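PDB 5YQ8: DNA-damage inducible protein DDI1-like protein from Leishmania major, which probably acts as an aspartic protease through its retroviral protease-like domain, the part of the longer Ddi1-family protein crystallised here. Local coordinates for residues K32-A35 and E36-G39; L94-L97 and K98-M102. One frame throughout, in Å; residues are numbered along the deposited sequence.

Contact 1 of 2, residues K32-A35 and E36-G39; sequences KRTA and ERCG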
ATOM      1  N   LYS A  32       7.701   8.428  17.109  1.00 13.79           N
ATOM      2  CA  LYS A  32       8.697   8.822  18.120  1.00 14.99           C
ATOM      3  C   LYS A  32       8.826   7.801  19.232  1.00 15.48           C
ATOM      4  O   LYS A  32       9.942   7.509  19.689  1.00 16.10           O
ATOM      5  CB  LYS A  32       8.361  10.183  18.738  1.00 15.90           C
ATOM      6  CG  LYS A  32       9.354  10.630  19.819  1.00 17.31           C
ATOM      7  CD  LYS A  32       9.197  12.092  20.198  1.00 18.50           C
ATOM      8  CE  LYS A  32      10.129  12.479  21.344  1.00 18.91           C
ATOM      9  NZ  LYS A  32      10.191  13.988  21.429  1.00 19.03           N
ATOM     10  N   ARG A  33       7.682   7.228  19.611  1.00 16.44           N
ATOM     11  CA  ARG A  33       7.590   6.336  20.739  1.00 17.16           C
ATOM     12  C   ARG A  33       8.395   5.118  20.447  1.00 17.08           C
ATOM     13  O   ARG A  33       9.058   4.603  21.371  1.00 17.11           O
ATOM     14  CB  ARG A  33       6.120   5.943  21.029  1.00 17.94           C
ATOM     15  CG  ARG A  33       5.944   5.031  22.261  1.00 19.03           C
ATOM     16  CD  ARG A  33       4.464   4.891  22.652  1.00 19.24           C
ATOM     17  NE  ARG A  33       3.611   5.092  21.467  1.00 18.04           N
ATOM     18  CZ  ARG A  33       3.210   4.141  20.625  1.00 19.53           C
ATOM     19  NH1 ARG A  33       3.533   2.857  20.840  1.00 19.39           N
ATOM     20  NH2 ARG A  33       2.441   4.466  19.555  1.00 19.50           N
ATOM     21  N   THR A  34       8.333   4.629  19.198  1.00 18.12           N
ATOM     22  CA  THR A  34       9.035   3.378  18.831  1.00 17.76           C
ATOM     23  C   THR A  34      10.545   3.567  18.817  1.00 16.07           C
ATOM     24  O   THR A  34      11.301   2.758  19.397  1.00 17.88           O
ATOM     25  CB  THR A  34       8.568   2.877  17.499  1.00 18.61           C
ATOM     26  OG1 THR A  34       7.222   2.456  17.678  1.00 20.51           O
ATOM     27  CG2 THR A  34       9.405   1.638  17.050  1.00 20.68           C
ATOM     28  N   ALA A  35      10.991   4.622  18.172  1.00 14.62           N
ATOM     29  CA  ALA A  35      12.417   4.904  18.103  1.00 14.12           C
ATOM     30  C   ALA A  35      12.954   5.161  19.504  1.00 14.98           C
ATOM     31  O   ALA A  35      14.048   4.743  19.827  1.00 14.16           O
ATOM     32  CB  ALA A  35      12.677   6.066  17.174  1.00 13.46           C
ATOM     33  N   GLU A  36      12.196   5.866  20.333  1.00 17.05           N
ATOM     34  CA  GLU A  36      12.537   5.949  21.755  1.00 19.65           C
ATOM     35  C   GLU A  36      12.560   4.550  22.392  1.00 19.95           C
ATOM     36  O   GLU A  36      13.456   4.173  23.177  1.00 20.64           O
ATOM     37  CB  GLU A  36      11.556   6.869  22.507  1.00 21.50           C
ATOM     38  CG  GLU A  36      11.873   8.378  22.402  1.00 23.46           C
ATOM     39  CD  GLU A  36      10.802   9.305  23.014  1.00 25.24           C
ATOM     40  OE1 GLU A  36       9.591   9.076  22.798  1.00 29.93           O
ATOM     41  OE2 GLU A  36      11.170  10.260  23.726  1.00 26.40           O
ATOM     42  N   ARG A  37      11.594   3.735  22.040  1.00 20.64           N
ATOM     43  CA  ARG A  37      11.536   2.373  22.605  1.00 20.95           C
ATOM     44  C   ARG A  37      12.662   1.470  22.099  1.00 21.10           C
ATOM     45  O   ARG A  37      13.012   0.515  22.759  1.00 21.92           O
ATOM     46  CB  ARG A  37      10.151   1.791  22.349  1.00 21.43           C
ATOM     47  CG  ARG A  37       9.877   0.390  22.875  1.00 21.43           C
ATOM     48  CD  ARG A  37       8.363   0.146  22.802  1.00 19.78           C
ATOM     49  NE  ARG A  37       7.811   0.294  21.454  1.00 19.53           N
ATOM     50  CZ  ARG A  37       7.847  -0.638  20.495  1.00 20.07           C
ATOM     51  NH1 ARG A  37       8.341  -1.861  20.694  1.00 21.99           N
ATOM     52  NH2 ARG A  37       7.344  -0.352  19.340  1.00 19.50           N
ATOM     53  N   CYS A  38      13.209   1.795  20.941  1.00 18.81           N
ATOM     54  CA  CYS A  38      14.289   1.077  20.314  1.00 18.35           C
ATOM     55  C   CYS A  38      15.643   1.781  20.526  1.00 17.36           C
ATOM     56  O   CYS A  38      16.668   1.330  20.023  1.00 15.58           O
ATOM     57  CB  CYS A  38      13.984   0.937  18.787  1.00 17.79           C
ATOM     58  SG  CYS A  38      12.579  -0.179  18.436  1.00 17.19           S
ATOM     59  N   GLY A  39      15.654   2.894  21.248  1.00 18.00           N
ATOM     60  CA  GLY A  39      16.893   3.590  21.547  1.00 17.88           C
ATOM     61  C   GLY A  39      17.523   4.289  20.329  1.00 18.75           C
ATOM     62  O   GLY A  39      18.720   4.311  20.218  1.00 17.59           O
TER
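Thr34 and Cys38 carry the tight side of this last helical turn. Thr34 CG2 lies 3.9 Å from Cys38 SG, and the same sulfur sits 3.3 Å from Thr34 O; both side chains also pack on Val17 of strand 15-21. Arg37 reaches back beside them: its CG is anti to the backbone N (chi1 -179°), and a bend at chi3 (58°) swings the guanidinium across Thr34. Arg37 NH2 then gives a bond of 3.3 Å to Thr34 OG1, which lies near the edge but tilted 23° from the guanidinium plane. Asp89 and the carbonyl of Leu16 hold the same guanidinium, and Thr34 OG1 has a second partner in Asn31. The helix ends in a Schellman motif: Gly39 has positive phi, and its N is bonded to Glu36 O at 3.2 Å. Farther round the helix, where Glu36 is exposed, the packing is looser. Lys32 and Glu36 slant across one another, one turn apart, through Lys32 CG against Glu36 OE1 (3.4 Å) and CE against OE2. Lys32 NZ stays 4.5 Å from Glu36 OE2, too far for a salt bridge, although Glu36 N is firmly bonded to Lys32 O at 2.9 Å.

Contact 2 of 2, residues L94-L97 and K98-M102; sequences LDQL and KRHQM
Gln96 OE1 meets the imidazole of His100 at its edge, in the ring plane, and receives a weak bond of 2.8 Å from NE2. The weakness lies in the angle at the hydrogen, 128°; NE2 also makes a weak bond to Pro77 O, so the donor is shared. Gln96 is bent at chi2 (-69°), which lays its side chain beside that of His100, pointing the same way, with amide and ring planes 39° apart. Packing over the ring comes from Arg99: its CG stands 3.5 Å above the centre of one face, while His100 CE1 lies over the Arg99 guanidinium. Among backbone bonds, Arg99 N to Asp95 O (2.6 Å) and His100 N to Gln96 O (3.1 Å) continue the helix. Met102 N to Leu97 O (2.9 Å) and Gln101 N to Lys98 O then close it as a Schellman motif, with Gln101 at positive phi. Apolar contact follows directly from that turn, since Leu97 CD2 abuts Met102 SD at 3.6 Å, the two side chains crossing nearly at right angles. Leu97 also packs on Leu106 of the second subunit, and Lys98 NZ bonds to Thr4 O there. The Leu97 side chain is about 6 Å from that of Asp22, probably the catalytic aspartate of this chain. The helix matches the one that in retropepsins precedes the C-terminal strand of the dimer interface, here followed by strand 103-105.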
ATOM      1  N   LEU A  94       7.102   2.064   0.043  1.00  7.90           N
ATOM      2  CA  LEU A  94       7.618   1.727  -1.274  1.00  8.52           C
ATOM      3  C   LEU A  94       9.121   2.027  -1.465  1.00  9.31           C
ATOM      4  O   LEU A  94       9.761   1.373  -2.217  1.00 10.74           O
ATOM      5  CB  LEU A  94       6.762   2.468  -2.311  1.00  8.58           C
ATOM      6  CG  LEU A  94       6.695   1.878  -3.723  1.00  8.73           C
ATOM      7  CD1 LEU A  94       6.289   0.421  -3.641  1.00  8.52           C
ATOM      8  CD2 LEU A  94       5.764   2.696  -4.583  1.00  8.62           C
ATOM      9  N   ASP A  95       9.705   2.986  -0.785  1.00  9.80           N
ATOM     10  CA  ASP A  95      11.156   3.114  -0.794  1.00 10.39           C
ATOM     11  C   ASP A  95      11.916   1.838  -0.373  1.00 10.38           C
ATOM     12  O   ASP A  95      12.838   1.369  -1.070  1.00 10.14           O
ATOM     13  CB  ASP A  95      11.584   4.280   0.118  1.00 11.57           C
ATOM     14  CG  ASP A  95      10.655   4.474   1.354  1.00 12.81           C
ATOM     15  OD1 ASP A  95       9.493   3.916   1.371  1.00 13.93           O
ATOM     16  OD2 ASP A  95      11.069   5.247   2.256  1.00 13.10           O
ATOM     17  N   GLN A  96      11.592   1.298   0.794  1.00  9.78           N
ATOM     18  CA  GLN A  96      12.296   0.119   1.329  1.00  9.84           C
ATOM     19  C   GLN A  96      11.826  -1.180   0.668  1.00  9.11           C
ATOM     20  O   GLN A  96      12.587  -2.068   0.443  1.00  9.29           O
ATOM     21  CB  GLN A  96      12.141   0.035   2.862  1.00 10.44           C
ATOM     22  CG  GLN A  96      12.752   1.212   3.632  1.00 10.75           C
ATOM     23  CD  GLN A  96      14.235   1.239   3.568  1.00 11.00           C
ATOM     24  OE1 GLN A  96      14.861   0.183   3.562  1.00 12.40           O
ATOM     25  NE2 GLN A  96      14.814   2.424   3.542  1.00 10.99           N
ATOM     26  N   LEU A  97      10.553  -1.272   0.302  1.00  8.92           N
ATOM     27  CA  LEU A  97      10.076  -2.386  -0.533  1.00  8.04           C
ATOM     28  C   LEU A  97      10.848  -2.492  -1.832  1.00  8.15           C
ATOM     29  O   LEU A  97      11.212  -3.580  -2.240  1.00  7.44           O
ATOM     30  CB  LEU A  97       8.596  -2.243  -0.831  1.00  8.05           C
ATOM     31  CG  LEU A  97       7.607  -2.627   0.285  1.00  7.83           C
ATOM     32  CD1 LEU A  97       6.196  -2.295  -0.078  1.00  7.78           C
ATOM     33  CD2 LEU A  97       7.740  -4.109   0.597  1.00  7.72           C
ATOM     34  N   LYS A  98      11.103  -1.359  -2.459  1.00  8.03           N
ATOM     35  CA  LYS A  98      11.970  -1.267  -3.620  1.00  8.44           C
ATOM     36  C   LYS A  98      13.455  -1.330  -3.340  1.00  8.85           C
ATOM     37  O   LYS A  98      14.175  -2.031  -3.994  1.00 10.23           O
ATOM     38  CB  LYS A  98      11.654   0.004  -4.423  1.00  8.29           C
ATOM     39  CG  LYS A  98      10.280   0.014  -5.053  1.00  7.93           C
ATOM     40  CD  LYS A  98      10.358   0.907  -6.279  1.00  8.05           C
ATOM     41  CE  LYS A  98       9.408   0.499  -7.351  1.00  7.74           C
ATOM     42  NZ  LYS A  98       9.319   1.644  -8.243  1.00  7.75           N
ATOM     43  N   ARG A  99      13.932  -0.693  -2.308  1.00  9.43           N
ATOM     44  CA  ARG A  99      15.362  -0.740  -2.008  1.00  9.14           C
ATOM     45  C   ARG A  99      15.902  -2.161  -1.756  1.00  9.53           C
ATOM     46  O   ARG A  99      17.024  -2.502  -2.100  1.00  8.65           O
ATOM     47  CB  ARG A  99      15.611   0.166  -0.784  1.00  9.35           C
ATOM     48  CG  ARG A  99      16.900  -0.082  -0.051  1.00  9.16           C
ATOM     49  CD  ARG A  99      18.076   0.258  -0.959  1.00  9.37           C
ATOM     50  NE  ARG A  99      19.245  -0.110  -0.213  1.00  9.49           N
ATOM     51  CZ  ARG A  99      19.807  -1.303  -0.217  1.00  9.74           C
ATOM     52  NH1 ARG A  99      19.354  -2.278  -0.990  1.00 10.77           N
ATOM     53  NH2 ARG A  99      20.810  -1.540   0.598  1.00  9.70           N
ATOM     54  N   HIS A 100      15.092  -2.976  -1.125  1.00 10.17           N
ATOM     55  CA  HIS A 100      15.466  -4.351  -0.825  1.00 11.08           C
ATOM     56  C   HIS A 100      14.754  -5.391  -1.703  1.00 11.61           C
ATOM     57  O   HIS A 100      14.820  -6.598  -1.425  1.00 12.02           O
ATOM     58  CB  HIS A 100      15.223  -4.639   0.670  1.00 10.94           C
ATOM     59  CG  HIS A 100      15.888  -3.662   1.565  1.00 10.79           C
ATOM     60  ND1 HIS A 100      17.248  -3.649   1.766  1.00 11.35           N
ATOM     61  CD2 HIS A 100      15.390  -2.627   2.269  1.00 11.07           C
ATOM     62  CE1 HIS A 100      17.554  -2.662   2.584  1.00 11.13           C
ATOM     63  NE2 HIS A 100      16.444  -2.007   2.887  1.00 11.14           N
ATOM     64  N   GLN A 101      14.128  -4.925  -2.786  1.00 12.21           N
ATOM     65  CA  GLN A 101      13.590  -5.771  -3.839  1.00 12.37           C
ATOM     66  C   GLN A 101      12.662  -6.821  -3.256  1.00 12.62           C
ATOM     67  O   GLN A 101      12.721  -7.986  -3.618  1.00 13.94           O
ATOM     68  CB  GLN A 101      14.748  -6.416  -4.581  1.00 13.04           C
ATOM     69  CG  GLN A 101      15.712  -5.421  -5.215  1.00 13.38           C
ATOM     70  CD  GLN A 101      16.812  -6.120  -5.937  1.00 14.48           C
ATOM     71  OE1 GLN A 101      16.911  -7.359  -5.885  1.00 17.92           O
ATOM     72  NE2 GLN A 101      17.701  -5.353  -6.575  1.00 15.96           N
ATOM     73  N   MET A 102      11.802  -6.386  -2.340  1.00 12.29           N
ATOM     74  CA  MET A 102      10.881  -7.255  -1.644  1.00 12.88           C
ATOM     75  C   MET A 102       9.758  -7.711  -2.560  1.00 12.36           C
ATOM     76  O   MET A 102       9.542  -7.179  -3.635  1.00 11.99           O
ATOM     77  CB  MET A 102      10.326  -6.569  -0.355  1.00 12.84           C
ATOM     78  CG  MET A 102      11.402  -6.284   0.664  1.00 13.32           C
ATOM     79  SD  MET A 102      10.702  -5.478   2.118  1.00 16.04           S
ATOM     80  CE  MET A 102      12.139  -4.739   2.911  1.00 15.63           C
TER

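From the N terminus, the chain reaches contact 1 directly after strand 29-31 and contact 2 shortly after strand 90-92. Each lies within one continuous stretch and closes just a helical turn; they follow in series, neither nested nor crossed. The two preceding strands are antiparallel neighbours in the mixed sheet, and the contact centres lie 23 Å apart on opposite sides of the chain's centre. The ties are reciprocal: Asp89, just ahead of strand 90-92, pairs with Arg37 of contact 1, whereas Asp95 of contact 2 bonds to Ser28, just ahead of strand 29-31. Contact 1 faces strand 15-21; contact 2 joins strand 74-83 to the second subunit.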